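Local coordinates for ASCH domain-containing protein (Pyrococcus horikoshii, PDB 2Z0T) that has no established function but belongs to the ASCH family of the PUA clan and probably binds RNA, at residues I40-G45 with I103-I108; E70-G75 with K84-F89. All coordinates share one frame; numbering follows the deposited sequence.

Overall arrangement
Contact 1 (Ile40-Gly45 with Ile103-Ile108) lies among the strands of the mixed sheet, whereas contact 2 (Glu70-Gly75 with Lys84-Phe89) lies in the helical region between strands 47-57 and 100-107. Contact 2 is therefore nested in the chain loop that contact 1 closes. Their centres are about 17 Å apart, on opposite sides of the chain's centre, and their nearest atoms are about 7 Å apart without touching. Helix 9-16 borders both, since Ile15 meets Ile105 and Pro107 while Tyr11 meets Leu73 and Val85. Neither contact can be tied to a defined ligand site; both are apolar joints within one ASCH domain.

Contact 1. Residues I40-G45 with I103-I108; sequences IIFEGG and IEIEPI
The backbones of Ile40 and Ile103 direct hydrogen bonds to other strands, Ile40 with Val49 and Ile103 with Glu23, and it is their side chains that meet. No hydrogen bond crosses between 40-45 and 103-108; the contact consists of apolar side chains. The two isoleucines meet tip to tip, with Ile40 CD1 4.1 Å from Ile103 CG2 and 4.3 Å from Ile103 CD1. An extended Ile40 chain (chi2 176°) carries its terminal methyl to that meeting point, and on the other side Ile103 CG2, standing opposite its own backbone N, is the branch presented to it. In sheet order strand 47-57 runs between strands 39-42 and 100-107; the CA atoms of Ile40 and Ile105 are 8.7 Å apart, close to the spacing of strands two places apart, and both CB atoms point toward the opposite segment. The ring of Phe42 reaches Val49 and Met5, and also Glu23 and Arg25 on strand 22-26, three places away in sheet order. That reach, with the side chains turned toward each other, suggests that the sheet curls, consistent with the barrel-like core of PUA-clan domains. Within its own segment, the ring carries Ile40 CG2 centred over one face, 3.6 Å above the plane, as in a CH-pi contact. From strand 100-107, Ile105 CD1 approaches the same ring obliquely, 4.3 Å from Phe42 CE2. Ile105 also packs on Ile15, linking this core to helix 9-16. Beyond the strand the chain turns, and Gly45 N makes a weak 3.1 Å hydrogen bond to Phe42 O.

Contact 2. Residues E70-G75 with K84-F89; sequences ENVLPG and KVYRQF
Within the helical region between strands 47-57 and 100-107 of the ASCH domain, the short helix 69-72 and the residue after it pack against the C-terminal part of helix 79-87: Leu73 meets Val85 and Tyr86, and Val72 meets Tyr86. No hydrogen bond joins the segments. Leu73 makes the broadest connection, its CD1 lying 3.9 Å from Tyr86 CE2 and 4.0 Å from Val85 CB. Toward Val85 the leucine comes tip to tip, whereas it approaches the tyrosine ring obliquely. A first torsion that sets CG beside the backbone N (chi1 -55°) and an extended second one bring CD1 against both side chains. The other methyl, Leu73 CD2, is 4.0 Å from Tyr86 OH. Val72 crosses Tyr86 at about a right angle and puts CG1 at the ring edge, near its plane. The 3.0 Å separation of Val72 CG1 and Tyr86 OH is unusually short for a methyl and a hydroxyl oxygen, and its exact value is doubtful. Helix 60-67 backs this junction: Leu64 touches both Val72 and Tyr86, and the tyrosine ring also stacks with Phe60. Tyr11 on helix 9-16 contacts both Leu73 and Val85. Each segment also has an internal side-chain bond. On one side Gly75 N reaches Glu70 OE1 at 3.3 Å, a weak but nearly straight link. On the other, Gln88 folds back on the preceding turn so that NE2 donates to Lys84 O at 3.1 Å, with the acceptor lying almost exactly in the plane of the amide.

Contact 1. Residues I40-G45 with I103-I108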
loop_
_atom_site.group_PDB
_atom_site.type_symbol
_atom_site.label_atom_id
_atom_site.label_comp_id
_atom_site.label_asym_id
_atom_site.label_seq_id
_atom_site.Cartn_x
_atom_site.Cartn_y
_atom_site.Cartn_z
ATOM N N ILE A 40 -10.612 4.658 2.205
ATOM C CA ILE A 40 -9.515 5.459 1.679
ATOM C C ILE A 40 -9.915 6.036 0.328
ATOM O O ILE A 40 -10.379 5.315 -0.555
ATOM C CB ILE A 40 -8.214 4.639 1.510
ATOM C CG1 ILE A 40 -7.686 4.212 2.883
ATOM C CG2 ILE A 40 -7.156 5.482 0.793
ATOM C CD1 ILE A 40 -6.459 3.320 2.816
ATOM N N ILE A 41 -9.764 7.349 0.189
ATOM C CA ILE A 41 -10.076 8.036 -1.059
ATOM C C ILE A 41 -8.731 8.299 -1.724
ATOM O O ILE A 41 -7.925 9.082 -1.216
ATOM C CB ILE A 41 -10.784 9.388 -0.803
ATOM C CG1 ILE A 41 -12.041 9.172 0.040
ATOM C CG2 ILE A 41 -11.140 10.049 -2.132
ATOM C CD1 ILE A 41 -13.071 8.265 -0.601
ATOM N N PHE A 42 -8.488 7.635 -2.848
ATOM C CA PHE A 42 -7.222 7.777 -3.567
ATOM C C PHE A 42 -7.229 8.828 -4.672
ATOM O O PHE A 42 -8.203 8.970 -5.409
ATOM C CB PHE A 42 -6.813 6.441 -4.207
ATOM C CG PHE A 42 -6.254 5.432 -3.243
ATOM C CD1 PHE A 42 -5.114 5.713 -2.498
ATOM C CD2 PHE A 42 -6.840 4.172 -3.126
ATOM C CE1 PHE A 42 -4.560 4.751 -1.649
ATOM C CE2 PHE A 42 -6.292 3.202 -2.279
ATOM C CZ PHE A 42 -5.150 3.495 -1.543
ATOM N N GLU A 43 -6.120 9.552 -4.767
ATOM C CA GLU A 43 -5.899 10.562 -5.797
ATOM C C GLU A 43 -7.094 11.452 -6.126
ATOM O O GLU A 43 -7.585 11.457 -7.258
ATOM C CB GLU A 43 -5.406 9.862 -7.067
ATOM C CG GLU A 43 -4.674 10.748 -8.060
ATOM C CD GLU A 43 -3.431 11.394 -7.476
ATOM O OE1 GLU A 43 -2.819 10.810 -6.554
ATOM O OE2 GLU A 43 -3.054 12.486 -7.955
ATOM N N GLY A 44 -7.556 12.203 -5.134
ATOM C CA GLY A 44 -8.664 13.120 -5.345
ATOM C C GLY A 44 -9.977 12.537 -5.827
ATOM O O GLY A 44 -10.710 13.197 -6.566
ATOM N N GLY A 45 -10.280 11.307 -5.427
ATOM C CA GLY A 45 -11.538 10.702 -5.825
ATOM C C GLY A 45 -11.523 9.771 -7.022
ATOM O O GLY A 45 -12.573 9.271 -7.426
ATOM N N ILE A 103 -1.816 -2.416 3.697
ATOM C CA ILE A 103 -3.237 -2.130 3.870
ATOM C C ILE A 103 -4.038 -3.004 2.909
ATOM O O ILE A 103 -3.952 -2.832 1.694
ATOM C CB ILE A 103 -3.536 -0.640 3.572
ATOM C CG1 ILE A 103 -2.591 0.252 4.384
ATOM C CG2 ILE A 103 -4.985 -0.321 3.897
ATOM C CD1 ILE A 103 -2.699 1.721 4.046
ATOM N N GLU A 104 -4.801 -3.950 3.451
ATOM C CA GLU A 104 -5.614 -4.837 2.623
ATOM C C GLU A 104 -6.813 -4.018 2.173
ATOM O O GLU A 104 -7.574 -3.523 3.003
ATOM C CB GLU A 104 -6.082 -6.054 3.422
ATOM C CG GLU A 104 -6.709 -7.146 2.559
ATOM C CD GLU A 104 -7.259 -8.294 3.384
ATOM O OE1 GLU A 104 -6.635 -8.635 4.410
ATOM O OE2 GLU A 104 -8.308 -8.862 3.003
ATOM N N ILE A 105 -6.979 -3.878 0.862
ATOM C CA ILE A 105 -8.058 -3.059 0.323
ATOM C C ILE A 105 -8.999 -3.742 -0.663
ATOM O O ILE A 105 -8.641 -4.723 -1.321
ATOM C CB ILE A 105 -7.474 -1.806 -0.354
ATOM C CG1 ILE A 105 -6.468 -2.226 -1.431
ATOM C CG2 ILE A 105 -6.790 -0.927 0.687
ATOM C CD1 ILE A 105 -5.871 -1.075 -2.211
ATOM N N GLU A 106 -10.204 -3.186 -0.759
ATOM C CA GLU A 106 -11.250 -3.686 -1.647
ATOM C C GLU A 106 -11.891 -2.475 -2.326
ATOM O O GLU A 106 -12.398 -1.578 -1.655
ATOM C CB GLU A 106 -12.297 -4.434 -0.821
ATOM C CG GLU A 106 -13.401 -5.100 -1.609
ATOM C CD GLU A 106 -14.451 -5.714 -0.698
ATOM O OE1 GLU A 106 -15.307 -4.965 -0.178
ATOM O OE2 GLU A 106 -14.408 -6.944 -0.486
ATOM N N PRO A 107 -11.878 -2.437 -3.666
ATOM C CA PRO A 107 -12.461 -1.322 -4.419
ATOM C C PRO A 107 -13.953 -1.143 -4.159
ATOM O O PRO A 107 -14.691 -2.122 -4.035
ATOM C CB PRO A 107 -12.190 -1.704 -5.876
ATOM C CG PRO A 107 -10.996 -2.608 -5.790
ATOM C CD PRO A 107 -11.298 -3.437 -4.577
ATOM N N ILE A 108 -14.389 0.110 -4.070
ATOM C CA ILE A 108 -15.801 0.419 -3.861
ATOM C C ILE A 108 -16.324 1.015 -5.165
ATOM O O ILE A 108 -15.761 1.982 -5.677
ATOM C CB ILE A 108 -16.007 1.454 -2.737
ATOM C CG1 ILE A 108 -15.535 0.881 -1.403
ATOM C CG2 ILE A 108 -17.477 1.849 -2.661
ATOM C CD1 ILE A 108 -15.633 1.862 -0.250
#

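Contact 2. Residues E70-G75 with K84-F89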
loop_
_atom_site.group_PDB
_atom_site.type_symbol
_atom_site.label_atom_id
_atom_site.label_comp_id
_atom_site.label_asym_id
_atom_site.label_seq_id
_atom_site.Cartn_x
_atom_site.Cartn_y
_atom_site.Cartn_z
ATOM N N GLU A 70 3.109 -10.129 -6.147
ATOM C CA GLU A 70 2.094 -10.021 -7.187
ATOM C C GLU A 70 0.821 -9.330 -6.695
ATOM O O GLU A 70 0.110 -8.694 -7.476
ATOM C CB GLU A 70 1.754 -11.408 -7.738
ATOM C CG GLU A 70 0.751 -11.388 -8.879
ATOM C CD GLU A 70 1.092 -10.352 -9.939
ATOM O OE1 GLU A 70 2.252 -10.331 -10.407
ATOM O OE2 GLU A 70 0.195 -9.560 -10.306
ATOM N N ASN A 71 0.543 -9.450 -5.401
ATOM C CA ASN A 71 -0.648 -8.841 -4.818
ATOM C C ASN A 71 -0.429 -7.383 -4.430
ATOM O O ASN A 71 -1.388 -6.649 -4.178
ATOM C CB ASN A 71 -1.086 -9.627 -3.582
ATOM C CG ASN A 71 -1.384 -11.075 -3.893
ATOM O OD1 ASN A 71 -2.201 -11.375 -4.761
ATOM N ND2 ASN A 71 -0.721 -11.984 -3.188
ATOM N N VAL A 72 0.832 -6.964 -4.389
ATOM C CA VAL A 72 1.161 -5.596 -4.003
ATOM C C VAL A 72 1.611 -4.754 -5.195
ATOM O O VAL A 72 1.130 -3.636 -5.397
ATOM C CB VAL A 72 2.270 -5.583 -2.937
ATOM C CG1 VAL A 72 2.433 -4.178 -2.378
ATOM C CG2 VAL A 72 1.931 -6.572 -1.819
ATOM N N LEU A 73 2.533 -5.301 -5.978
ATOM C CA LEU A 73 3.064 -4.620 -7.153
ATOM C C LEU A 73 2.972 -5.560 -8.352
ATOM O O LEU A 73 3.969 -6.149 -8.771
ATOM C CB LEU A 73 4.526 -4.229 -6.911
ATOM C CG LEU A 73 4.798 -3.383 -5.665
ATOM C CD1 LEU A 73 6.292 -3.223 -5.483
ATOM C CD2 LEU A 73 4.115 -2.022 -5.794
ATOM N N PRO A 74 1.765 -5.720 -8.913
ATOM C CA PRO A 74 1.548 -6.597 -10.066
ATOM C C PRO A 74 2.541 -6.339 -11.197
ATOM O O PRO A 74 2.752 -5.196 -11.596
ATOM C CB PRO A 74 0.113 -6.275 -10.472
ATOM C CG PRO A 74 -0.532 -5.949 -9.161
ATOM C CD PRO A 74 0.505 -5.072 -8.505
ATOM N N GLY A 75 3.156 -7.405 -11.699
ATOM C CA GLY A 75 4.104 -7.253 -12.788
ATOM C C GLY A 75 5.563 -7.266 -12.370
ATOM O O GLY A 75 6.427 -7.669 -13.150
ATOM N N LYS A 84 12.931 -1.422 -4.854
ATOM C CA LYS A 84 13.340 -0.256 -5.637
ATOM C C LYS A 84 12.149 0.658 -5.901
ATOM O O LYS A 84 12.272 1.882 -5.856
ATOM C CB LYS A 84 13.949 -0.685 -6.975
ATOM C CG LYS A 84 15.446 -0.936 -6.934
ATOM C CD LYS A 84 16.006 -1.090 -8.342
ATOM C CE LYS A 84 17.526 -1.120 -8.337
ATOM N NZ LYS A 84 18.073 -1.253 -9.717
ATOM N N VAL A 85 10.999 0.056 -6.188
ATOM C CA VAL A 85 9.788 0.826 -6.443
ATOM C C VAL A 85 9.501 1.738 -5.256
ATOM O O VAL A 85 9.262 2.936 -5.423
ATOM C CB VAL A 85 8.569 -0.100 -6.670
ATOM C CG1 VAL A 85 7.302 0.735 -6.840
ATOM C CG2 VAL A 85 8.795 -0.969 -7.898
ATOM N N TYR A 86 9.534 1.171 -4.052
ATOM C CA TYR A 86 9.269 1.943 -2.844
ATOM C C TYR A 86 10.351 2.967 -2.530
ATOM O O TYR A 86 10.061 4.029 -1.980
ATOM C CB TYR A 86 9.086 1.004 -1.643
ATOM C CG TYR A 86 7.772 0.263 -1.662
ATOM C CD1 TYR A 86 6.561 0.952 -1.584
ATOM C CD2 TYR A 86 7.733 -1.124 -1.783
ATOM C CE1 TYR A 86 5.344 0.278 -1.627
ATOM C CE2 TYR A 86 6.523 -1.808 -1.827
ATOM C CZ TYR A 86 5.335 -1.102 -1.750
ATOM O OH TYR A 86 4.142 -1.777 -1.808
ATOM N N ARG A 87 11.594 2.659 -2.889
ATOM C CA ARG A 87 12.693 3.574 -2.611
ATOM C C ARG A 87 12.538 4.893 -3.361
ATOM O O ARG A 87 13.103 5.911 -2.966
ATOM C CB ARG A 87 14.034 2.927 -2.960
ATOM C CG ARG A 87 15.218 3.632 -2.308
ATOM C CD ARG A 87 15.068 3.625 -0.791
ATOM N NE ARG A 87 15.161 2.272 -0.253
ATOM C CZ ARG A 87 14.542 1.854 0.846
ATOM N NH1 ARG A 87 13.769 2.681 1.536
ATOM N NH2 ARG A 87 14.703 0.604 1.258
ATOM N N GLN A 88 11.766 4.876 -4.441
ATOM C CA GLN A 88 11.544 6.091 -5.212
ATOM C C GLN A 88 10.639 7.030 -4.420
ATOM O O GLN A 88 10.664 8.246 -4.614
ATOM C CB GLN A 88 10.898 5.752 -6.557
ATOM C CG GLN A 88 11.674 4.722 -7.364
ATOM C CD GLN A 88 13.146 5.072 -7.494
ATOM O OE1 GLN A 88 13.500 6.141 -7.998
ATOM N NE2 GLN A 88 14.013 4.172 -7.035
ATOM N N PHE A 89 9.850 6.454 -3.516
ATOM C CA PHE A 89 8.923 7.222 -2.688
ATOM C C PHE A 89 9.416 7.428 -1.261
ATOM O O PHE A 89 9.252 8.506 -0.689
ATOM C CB PHE A 89 7.570 6.507 -2.582
ATOM C CG PHE A 89 6.893 6.259 -3.894
ATOM C CD1 PHE A 89 6.451 7.318 -4.679
ATOM C CD2 PHE A 89 6.656 4.958 -4.326
ATOM C CE1 PHE A 89 5.779 7.084 -5.875
ATOM C CE2 PHE A 89 5.986 4.713 -5.519
ATOM C CZ PHE A 89 5.545 5.778 -6.295
#